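Local structure of superoxide reductase (Giardia intestinalis, 4D7P) at residues K45-T50 with Y98-G103; T37-A42 with L75-A80; G55-G60 with E88-L93. The protein probably catalyses the reduction of superoxide to hydrogen peroxide at a mononuclear iron centre, as a superoxide reductase of the desulfoferrodoxin family. All blocks are in the same frame, centred on the assembly; numbering follows the deposited sequence.

How the contacts relate
From the N terminus, the loop 37-42 comes first and brings one iron ligand, H40. Segment 45-50 follows and leads into strand 48-57, whose far end is segment 55-60. Contact 2 closes first, when 75-80 returns to 37-42. Contact 3 closes next, as 88-93 meets 55-60, and contact 1 closes last at 98-103. Contact 3 is therefore nested within contact 1, and contact 2 crosses both. Contacts 1 and 3 join the same strands, 48-57 and 90-99, with centres about 28 Å apart. Contact 2 ties the start of strand 79-83, in the other sheet, to the iron site, where it touches contact 1.

Contact 1: K45-T50 with Y98-G103; sequences KHYIGT and YCNLHG. With FE (Fe (III) ion), chain B.
The iron centre of this superoxide reductase is built here, where the loop before strand 48-57 meets the end of strand 90-99. H46 NE2 binds the iron at 2.1 Å, C99 SG at 2.4 Å and H102 ND1 at 2.3 Å. H19 and H40 supply the other two histidine nitrogens, and the cysteine sulfur is axial to the four of them, as in other members of the family. The imidazole of H46 is packed on one face by L101, whose CD1 lies 3.5 Å from H46 CG. C99 SG and N100 OD1 lie at the edge of this ring. The rings of H46 and H102 have planes nearly perpendicular, at 89°.

N100 fastens the two loops. Its ND2 donates to K45 O (2.9 Å), approaching from above the carbonyl plane. Its OD1 accepts Y47 N (2.9 Å), and its backbone N donates to Y47 O. CG lies between the backbone N and the carbonyl carbon (chi1 68°), which turns the amide over the phenol. Amide and Y47 ring are stacked, 8° from parallel, with N100 CG 3.6 Å from Y47 CE2. These bonds hold the backbone on both sides of H46 and next to C99. Beyond the iron, I48 and C99 form an antiparallel non-hydrogen-bonded pair, and G49 N donates to Y98 O (2.8 Å). H102 and G103 both face C99 in a classic beta bulge. L64 of the second subunit packs on Y98 and N100. Strand 48-57 runs between strands 63-71 and 90-99, and 103-110 flanks 90-99 on its other side.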
loop_
_atom_site.group_PDB
_atom_site.type_symbol
_atom_site.label_atom_id
_atom_site.label_comp_id
_atom_site.label_asym_id
_atom_site.label_seq_id
_atom_site.Cartn_x
_atom_site.Cartn_y
_atom_site.Cartn_z
ATOM N N LYS A 45 11.747 13.499 -6.349
ATOM C CA LYS A 45 11.629 14.538 -5.331
ATOM C C LYS A 45 10.271 15.250 -5.369
ATOM O O LYS A 45 9.921 15.981 -4.437
ATOM C CB LYS A 45 12.764 15.559 -5.474
ATOM C CG LYS A 45 14.149 14.994 -5.171
ATOM C CD LYS A 45 15.241 16.050 -5.390
ATOM C CE LYS A 45 16.615 15.424 -5.283
ATOM N NZ LYS A 45 16.829 14.759 -3.962
ATOM N N HIS A 46 9.497 15.027 -6.431
ATOM C CA HIS A 46 8.143 15.587 -6.513
ATOM C C HIS A 46 7.203 14.590 -7.180
ATOM O O HIS A 46 7.365 14.256 -8.363
ATOM C CB HIS A 46 8.128 16.913 -7.280
ATOM C CG HIS A 46 6.793 17.609 -7.260
ATOM N ND1 HIS A 46 6.436 18.561 -8.190
ATOM C CD2 HIS A 46 5.736 17.483 -6.424
ATOM C CE1 HIS A 46 5.219 19.004 -7.919
ATOM N NE2 HIS A 46 4.767 18.362 -6.858
ATOM N N TYR A 47 6.223 14.113 -6.424
ATOM C CA TYR A 47 5.393 13.018 -6.901
ATOM C C TYR A 47 4.028 12.988 -6.231
ATOM O O TYR A 47 3.870 13.456 -5.105
ATOM C CB TYR A 47 6.111 11.689 -6.666
ATOM C CG TYR A 47 6.553 11.454 -5.217
ATOM C CD1 TYR A 47 5.711 10.822 -4.317
ATOM C CD2 TYR A 47 7.811 11.850 -4.767
ATOM C CE1 TYR A 47 6.096 10.591 -3.011
ATOM C CE2 TYR A 47 8.216 11.618 -3.432
ATOM C CZ TYR A 47 7.336 10.981 -2.568
ATOM O OH TYR A 47 7.680 10.723 -1.251
ATOM N N ILE A 48 3.037 12.464 -6.940
ATOM C CA ILE A 48 1.822 12.032 -6.284
ATOM C C ILE A 48 2.025 10.555 -5.997
ATOM O O ILE A 48 2.195 9.733 -6.909
ATOM C CB ILE A 48 0.564 12.289 -7.127
ATOM C CG1 ILE A 48 0.196 13.772 -7.031
ATOM C CG2 ILE A 48 -0.605 11.432 -6.636
ATOM C CD1 ILE A 48 -0.846 14.199 -8.059
ATOM N N GLY A 49 2.071 10.241 -4.710
ATOM C CA GLY A 49 2.451 8.922 -4.257
ATOM C C GLY A 49 1.281 7.974 -4.191
ATOM O O GLY A 49 1.441 6.767 -4.425
ATOM N N THR A 50 0.101 8.495 -3.861
ATOM C CA THR A 50 -1.077 7.633 -3.790
ATOM C C THR A 50 -2.294 8.292 -4.388
ATOM O O THR A 50 -2.444 9.508 -4.344
ATOM C CB THR A 50 -1.452 7.218 -2.327
ATOM O OG1 THR A 50 -1.729 8.392 -1.545
ATOM C CG2 THR A 50 -0.342 6.385 -1.667
ATOM N N TYR A 98 -2.399 12.325 -3.119
ATOM C CA TYR A 98 -1.400 12.842 -2.184
ATOM C C TYR A 98 -0.103 13.182 -2.906
ATOM O O TYR A 98 0.536 12.306 -3.489
ATOM C CB TYR A 98 -1.105 11.826 -1.060
ATOM C CG TYR A 98 0.247 12.052 -0.402
ATOM C CD1 TYR A 98 0.467 13.161 0.413
ATOM C CD2 TYR A 98 1.312 11.171 -0.610
ATOM C CE1 TYR A 98 1.706 13.396 1.002
ATOM C CE2 TYR A 98 2.557 11.395 -0.016
ATOM C CZ TYR A 98 2.744 12.518 0.786
ATOM O OH TYR A 98 3.969 12.770 1.382
ATOM N N CYS A 99 0.283 14.450 -2.858
ATOM C CA CYS A 99 1.558 14.889 -3.404
ATOM C C CYS A 99 2.500 15.202 -2.254
ATOM O O CYS A 99 2.102 15.851 -1.285
ATOM C CB CYS A 99 1.379 16.114 -4.292
ATOM S SG CYS A 99 2.922 16.980 -4.662
ATOM N N ASN A 100 3.745 14.745 -2.350
ATOM C CA ASN A 100 4.661 14.911 -1.224
ATOM C C ASN A 100 4.899 16.385 -0.933
ATOM O O ASN A 100 4.976 16.788 0.221
ATOM C CB ASN A 100 5.992 14.200 -1.478
ATOM C CG ASN A 100 6.796 14.850 -2.594
ATOM O OD1 ASN A 100 6.272 15.113 -3.679
ATOM N ND2 ASN A 100 8.067 15.117 -2.330
ATOM N N LEU A 101 4.978 17.204 -1.973
ATOM C CA LEU A 101 5.277 18.612 -1.753
ATOM C C LEU A 101 4.021 19.394 -1.403
ATOM O O LEU A 101 4.079 20.341 -0.626
ATOM C CB LEU A 101 5.953 19.225 -2.983
ATOM C CG LEU A 101 7.363 18.714 -3.291
ATOM C CD1 LEU A 101 7.930 19.406 -4.522
ATOM C CD2 LEU A 101 8.290 18.898 -2.090
ATOM N N HIS A 102 2.878 18.989 -1.948
ATOM C CA HIS A 102 1.708 19.864 -1.922
ATOM C C HIS A 102 0.479 19.312 -1.221
ATOM O O HIS A 102 -0.592 19.914 -1.285
ATOM C CB HIS A 102 1.353 20.253 -3.352
ATOM C CG HIS A 102 2.455 20.990 -4.043
ATOM N ND1 HIS A 102 2.893 20.665 -5.306
ATOM C CD2 HIS A 102 3.231 22.023 -3.627
ATOM C CE1 HIS A 102 3.891 21.463 -5.643
ATOM N NE2 HIS A 102 4.113 22.298 -4.642
ATOM N N GLY A 103 0.633 18.182 -0.543
ATOM C CA GLY A 103 -0.436 17.661 0.290
ATOM C C GLY A 103 -1.546 16.969 -0.472
ATOM O O GLY A 103 -1.365 16.572 -1.629
HETATM FE FE FE B . 2.727 18.595 -6.390
HETATM O O HOH W 1 5.575 10.921 0.823
#

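Contact 2: T37-A42 with L75-A80; sequences TVMHPA and LGEPVA. With FE (Fe (III) ion), chain B.
M39 and P78 make the apolar part of this contact, lying alongside each other and running opposite ways. M39 SD lies 3.9 Å from P78 CG. The methionine is bent at both chi2 (76°) and chi3 (63°), which carries its methyl CE across to V79 CG1 at 4.0 Å. P78 CG also touches the CB of H40, 4.0 Å away, so the proline ring meets two successive residues of the loop. Further along, A42 CB rests against the backbone oxygen G76 O at 3.5 Å.

Polar groups take part without bonding across the two segments. E77 OE1 lies 3.4 Å from M39 CG, while E77 OE2 is hydrogen-bonded to N28 of the fourth subunit. Each segment is shaped by a bond of its own. V79 N donates to E77 O (2.9 Å) and closes an inverse gamma turn centred on P78. In the loop, H40 ND1 donates to P41 O (2.6 Å), on a lone pair in the carbonyl plane. That bond limits rotation of the imidazole.

The metal bond is made by the other nitrogen, H40 NE2, at 2.2 Å. CG is anti to the backbone N (chi1 -179°), sending the ring away from P78 and toward the iron. It meets H46 edge-to-face there. Both H40 and P78 also form backbone hydrogen bonds with C34, so strand 29-34 holds the two segments side by side. The arrangement belongs to the histidine and cysteine iron site of superoxide reductases, with a ligand-bearing loop lying against the start of strand 79-83.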
loop_
_atom_site.group_PDB
_atom_site.type_symbol
_atom_site.label_atom_id
_atom_site.label_comp_id
_atom_site.label_asym_id
_atom_site.label_seq_id
_atom_site.Cartn_x
_atom_site.Cartn_y
_atom_site.Cartn_z
ATOM N N THR A 37 -6.259 17.961 -17.325
ATOM C CA THR A 37 -5.654 18.474 -18.552
ATOM C C THR A 37 -4.127 18.389 -18.501
ATOM O O THR A 37 -3.488 17.982 -19.473
ATOM C CB THR A 37 -6.089 19.936 -18.809
ATOM O OG1 THR A 37 -7.519 20.023 -18.751
ATOM C CG2 THR A 37 -5.596 20.431 -20.178
ATOM N N VAL A 38 -3.547 18.765 -17.365
ATOM C CA VAL A 38 -2.102 18.659 -17.180
ATOM C C VAL A 38 -1.734 17.528 -16.215
ATOM O O VAL A 38 -2.265 17.447 -15.104
ATOM C CB VAL A 38 -1.506 19.965 -16.643
ATOM C CG1 VAL A 38 0.002 19.941 -16.793
ATOM C CG2 VAL A 38 -2.110 21.158 -17.365
ATOM N N MET A 39 -0.830 16.653 -16.634
ATOM C CA MET A 39 -0.389 15.580 -15.759
ATOM C C MET A 39 0.602 16.111 -14.738
ATOM O O MET A 39 1.601 16.726 -15.104
ATOM C CB MET A 39 0.242 14.453 -16.561
ATOM C CG MET A 39 0.556 13.231 -15.719
ATOM S SD MET A 39 -0.904 12.235 -15.294
ATOM C CE MET A 39 -1.453 11.711 -16.919
ATOM N N HIS A 40 0.323 15.875 -13.460
ATOM C CA HIS A 40 1.224 16.286 -12.379
ATOM C C HIS A 40 2.603 15.668 -12.556
ATOM O O HIS A 40 2.711 14.577 -13.098
ATOM C CB HIS A 40 0.631 15.879 -11.031
ATOM C CG HIS A 40 1.464 16.265 -9.848
ATOM N ND1 HIS A 40 2.559 15.535 -9.433
ATOM C CD2 HIS A 40 1.337 17.288 -8.967
ATOM C CE1 HIS A 40 3.071 16.094 -8.352
ATOM N NE2 HIS A 40 2.346 17.158 -8.048
ATOM N N PRO A 41 3.662 16.376 -12.130
ATOM C CA PRO A 41 5.005 15.793 -12.199
ATOM C C PRO A 41 5.154 14.435 -11.511
ATOM O O PRO A 41 4.407 14.055 -10.595
ATOM C CB PRO A 41 5.874 16.851 -11.504
ATOM C CG PRO A 41 5.192 18.130 -11.843
ATOM C CD PRO A 41 3.710 17.813 -11.803
ATOM N N ALA A 42 6.148 13.702 -11.994
ATOM C CA ALA A 42 6.468 12.373 -11.511
ATOM C C ALA A 42 7.981 12.237 -11.442
ATOM O O ALA A 42 8.636 11.798 -12.400
ATOM C CB ALA A 42 5.865 11.311 -12.418
ATOM N N LEU A 75 8.547 6.706 -11.119
ATOM C CA LEU A 75 8.476 5.462 -11.886
ATOM C C LEU A 75 7.153 5.324 -12.632
ATOM O O LEU A 75 7.045 4.570 -13.610
ATOM C CB LEU A 75 8.690 4.264 -10.975
ATOM C CG LEU A 75 10.064 4.266 -10.309
ATOM C CD1 LEU A 75 10.335 2.960 -9.579
ATOM C CD2 LEU A 75 11.145 4.557 -11.350
ATOM N N GLY A 76 6.145 6.045 -12.158
ATOM C CA GLY A 76 4.848 6.046 -12.800
ATOM C C GLY A 76 4.199 7.401 -12.648
ATOM O O GLY A 76 4.466 8.136 -11.687
ATOM N N GLU A 77 3.337 7.733 -13.599
ATOM C CA GLU A 77 2.561 8.969 -13.549
ATOM C C GLU A 77 1.298 8.746 -12.739
ATOM O O GLU A 77 0.880 7.604 -12.596
ATOM C CB GLU A 77 2.226 9.423 -14.965
ATOM C CG GLU A 77 3.469 9.567 -15.816
ATOM C CD GLU A 77 3.186 10.280 -17.108
ATOM O OE1 GLU A 77 3.114 11.522 -17.084
ATOM O OE2 GLU A 77 3.036 9.603 -18.140
ATOM N N PRO A 78 0.706 9.822 -12.190
ATOM C CA PRO A 78 -0.453 9.666 -11.290
ATOM C C PRO A 78 -1.759 9.397 -12.023
ATOM O O PRO A 78 -2.579 10.299 -12.229
ATOM C CB PRO A 78 -0.518 11.010 -10.555
ATOM C CG PRO A 78 0.122 11.984 -11.522
ATOM C CD PRO A 78 1.251 11.193 -12.145
ATOM N N VAL A 79 -1.933 8.136 -12.409
ATOM C CA VAL A 79 -3.198 7.618 -12.886
ATOM C C VAL A 79 -3.619 6.443 -12.014
ATOM O O VAL A 79 -2.798 5.861 -11.284
ATOM C CB VAL A 79 -3.099 7.149 -14.347
ATOM C CG1 VAL A 79 -2.615 8.291 -15.230
ATOM C CG2 VAL A 79 -2.135 5.993 -14.458
ATOM N N ALA A 80 -4.892 6.086 -12.098
ATOM C CA ALA A 80 -5.381 4.890 -11.435
ATOM C C ALA A 80 -6.707 4.449 -12.029
ATOM O O ALA A 80 -7.387 5.226 -12.701
ATOM C CB ALA A 80 -5.533 5.133 -9.908
HETATM FE FE FE B . 2.727 18.595 -6.390
#

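Contact 3: G55-G60 with E88-L93; sequences GITKEG and EKYKGL
I56 lies at the centre of the first shell, bonded to segment 88-93 through both its backbone N and O. I56 N donates to G92 O (2.9 Å) and I56 O accepts K91 N (2.9 Å). Antiparallel pairing joins G55 to L93 and T57 to Y90, both non-hydrogen-bonded. Beyond I56, K58 N donates to K89 O in an almost straight bond of 178° at hydrogen. K58 then uses its side chain as well. It stretches out past CG and brings NZ to E88 O at 2.7 Å, so one lysine holds two successive carbonyls, K89 O with its backbone N and E88 O with its side chain.

The Y90 ring sits beside G55, with CD1 3.4 Å from G55 C, and takes the place that a beta carbon on residue 55 would need. I56 O lies at the ring edge, near its plane, and 3.4 Å from the Y90 CB that carries the ring. T57 CG2 reaches the same ring obliquely. K91 crosses the opposite strand with its chain extended. Its CE lies 3.6 Å from I56 CG2 and 3.4 Å from T57 O. CG of K91 between its backbone N and carbonyl carbon (chi1 55°) starts the chain in this direction.

The outer shell fixes these groups. K91 NZ bonds to N61 OD1 and T57 OG1 to V62 N, so residues 61 and 62, just after the turn, are tied to K91 and T57. Y90 is buried against L64 and L66 of strand 63-71, V84 and L111, and L75 of the fourth subunit packs on it too. The chain turns a corner at K91. These are two central strands, 48-57 and 90-99, of a four-stranded antiparallel sheet, in keeping with the immunoglobulin-like beta-sandwich of the desulfoferrodoxin family.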
loop_
_atom_site.group_PDB
_atom_site.type_symbol
_atom_site.label_atom_id
_atom_site.label_comp_id
_atom_site.label_asym_id
_atom_site.label_seq_id
_atom_site.Cartn_x
_atom_site.Cartn_y
_atom_site.Cartn_z
ATOM N N GLY A 55 -15.799 5.258 -1.352
ATOM C CA GLY A 55 -17.243 5.343 -1.529
ATOM C C GLY A 55 -17.969 5.831 -0.279
ATOM O O GLY A 55 -17.729 5.334 0.820
ATOM N N ILE A 56 -18.863 6.803 -0.435
ATOM C CA ILE A 56 -19.703 7.237 0.679
ATOM C C ILE A 56 -20.991 6.415 0.687
ATOM O O ILE A 56 -21.784 6.473 -0.260
ATOM C CB ILE A 56 -20.057 8.715 0.597
ATOM C CG1 ILE A 56 -18.825 9.534 0.219
ATOM C CG2 ILE A 56 -20.625 9.189 1.916
ATOM C CD1 ILE A 56 -17.677 9.352 1.139
ATOM N N THR A 57 -21.194 5.649 1.756
ATOM C CA THR A 57 -22.301 4.702 1.811
ATOM C C THR A 57 -23.643 5.383 2.059
ATOM O O THR A 57 -23.728 6.358 2.808
ATOM C CB THR A 57 -22.082 3.652 2.911
ATOM O OG1 THR A 57 -22.215 4.274 4.197
ATOM C CG2 THR A 57 -20.696 3.034 2.786
ATOM N N LYS A 58 -24.687 4.857 1.425
ATOM C CA LYS A 58 -26.057 5.271 1.717
ATOM C C LYS A 58 -26.436 4.833 3.128
ATOM O O LYS A 58 -26.764 5.657 3.987
ATOM C CB LYS A 58 -27.026 4.679 0.693
ATOM C CG LYS A 58 -26.954 5.340 -0.677
ATOM C CD LYS A 58 -27.541 4.451 -1.762
ATOM C CE LYS A 58 -27.935 5.270 -2.981
ATOM N NZ LYS A 58 -28.135 4.426 -4.188
ATOM N N GLU A 59 -26.378 3.522 3.356
ATOM C CA GLU A 59 -26.655 2.940 4.664
ATOM C C GLU A 59 -25.524 3.261 5.637
ATOM O O GLU A 59 -24.591 2.473 5.791
ATOM C CB GLU A 59 -26.851 1.419 4.538
ATOM C CG GLU A 59 -27.216 0.690 5.835
ATOM C CD GLU A 59 -27.383 -0.815 5.639
ATOM O OE1 GLU A 59 -26.428 -1.471 5.169
ATOM O OE2 GLU A 59 -28.472 -1.342 5.961
ATOM N N GLY A 60 -25.584 4.430 6.267
ATOM C CA GLY A 60 -24.645 4.742 7.327
ATOM C C GLY A 60 -23.783 5.977 7.159
ATOM O O GLY A 60 -23.106 6.385 8.102
ATOM N N GLU A 88 -24.372 0.705 -6.478
ATOM C CA GLU A 88 -25.654 1.259 -6.065
ATOM C C GLU A 88 -25.682 1.490 -4.555
ATOM O O GLU A 88 -26.534 2.211 -4.038
ATOM C CB GLU A 88 -26.806 0.338 -6.497
ATOM C CG GLU A 88 -26.826 -1.036 -5.827
ATOM C CD GLU A 88 -25.915 -2.054 -6.505
ATOM O OE1 GLU A 88 -25.323 -1.722 -7.560
ATOM O OE2 GLU A 88 -25.794 -3.187 -5.977
ATOM N N LYS A 89 -24.726 0.892 -3.854
ATOM C CA LYS A 89 -24.691 0.996 -2.406
ATOM C C LYS A 89 -24.166 2.353 -1.943
ATOM O O LYS A 89 -24.272 2.684 -0.763
ATOM C CB LYS A 89 -23.844 -0.137 -1.812
ATOM C CG LYS A 89 -24.479 -1.534 -1.974
ATOM C CD LYS A 89 -23.696 -2.616 -1.230
ATOM C CE LYS A 89 -24.306 -4.001 -1.442
ATOM N NZ LYS A 89 -23.663 -5.040 -0.584
ATOM N N TYR A 90 -23.618 3.144 -2.866
ATOM C CA TYR A 90 -23.005 4.420 -2.499
ATOM C C TYR A 90 -23.757 5.606 -3.074
ATOM O O TYR A 90 -24.410 5.492 -4.111
ATOM C CB TYR A 90 -21.539 4.472 -2.967
ATOM C CG TYR A 90 -20.715 3.294 -2.501
ATOM C CD1 TYR A 90 -20.085 3.305 -1.259
ATOM C CD2 TYR A 90 -20.580 2.160 -3.297
ATOM C CE1 TYR A 90 -19.337 2.224 -0.827
ATOM C CE2 TYR A 90 -19.831 1.077 -2.877
ATOM C CZ TYR A 90 -19.211 1.114 -1.641
ATOM O OH TYR A 90 -18.464 0.030 -1.231
ATOM N N LYS A 91 -23.643 6.752 -2.411
ATOM C CA LYS A 91 -24.282 7.973 -2.889
ATOM C C LYS A 91 -23.284 8.904 -3.572
ATOM O O LYS A 91 -23.670 9.847 -4.264
ATOM C CB LYS A 91 -24.984 8.697 -1.737
ATOM C CG LYS A 91 -24.119 9.024 -0.532
ATOM C CD LYS A 91 -25.009 9.306 0.678
ATOM C CE LYS A 91 -24.205 9.650 1.923
ATOM N NZ LYS A 91 -25.038 9.651 3.165
ATOM N N GLY A 92 -21.998 8.627 -3.381
ATOM C CA GLY A 92 -20.952 9.412 -4.010
ATOM C C GLY A 92 -19.596 8.725 -3.955
ATOM O O GLY A 92 -19.393 7.816 -3.147
ATOM N N LEU A 93 -18.680 9.160 -4.819
ATOM C CA LEU A 93 -17.288 8.700 -4.811
ATOM C C LEU A 93 -16.356 9.865 -4.495
ATOM O O LEU A 93 -16.548 10.987 -4.984
ATOM C CB LEU A 93 -16.894 8.092 -6.161
ATOM C CG LEU A 93 -17.766 6.965 -6.680
ATOM C CD1 LEU A 93 -17.284 6.514 -8.060
ATOM C CD2 LEU A 93 -17.711 5.828 -5.677
#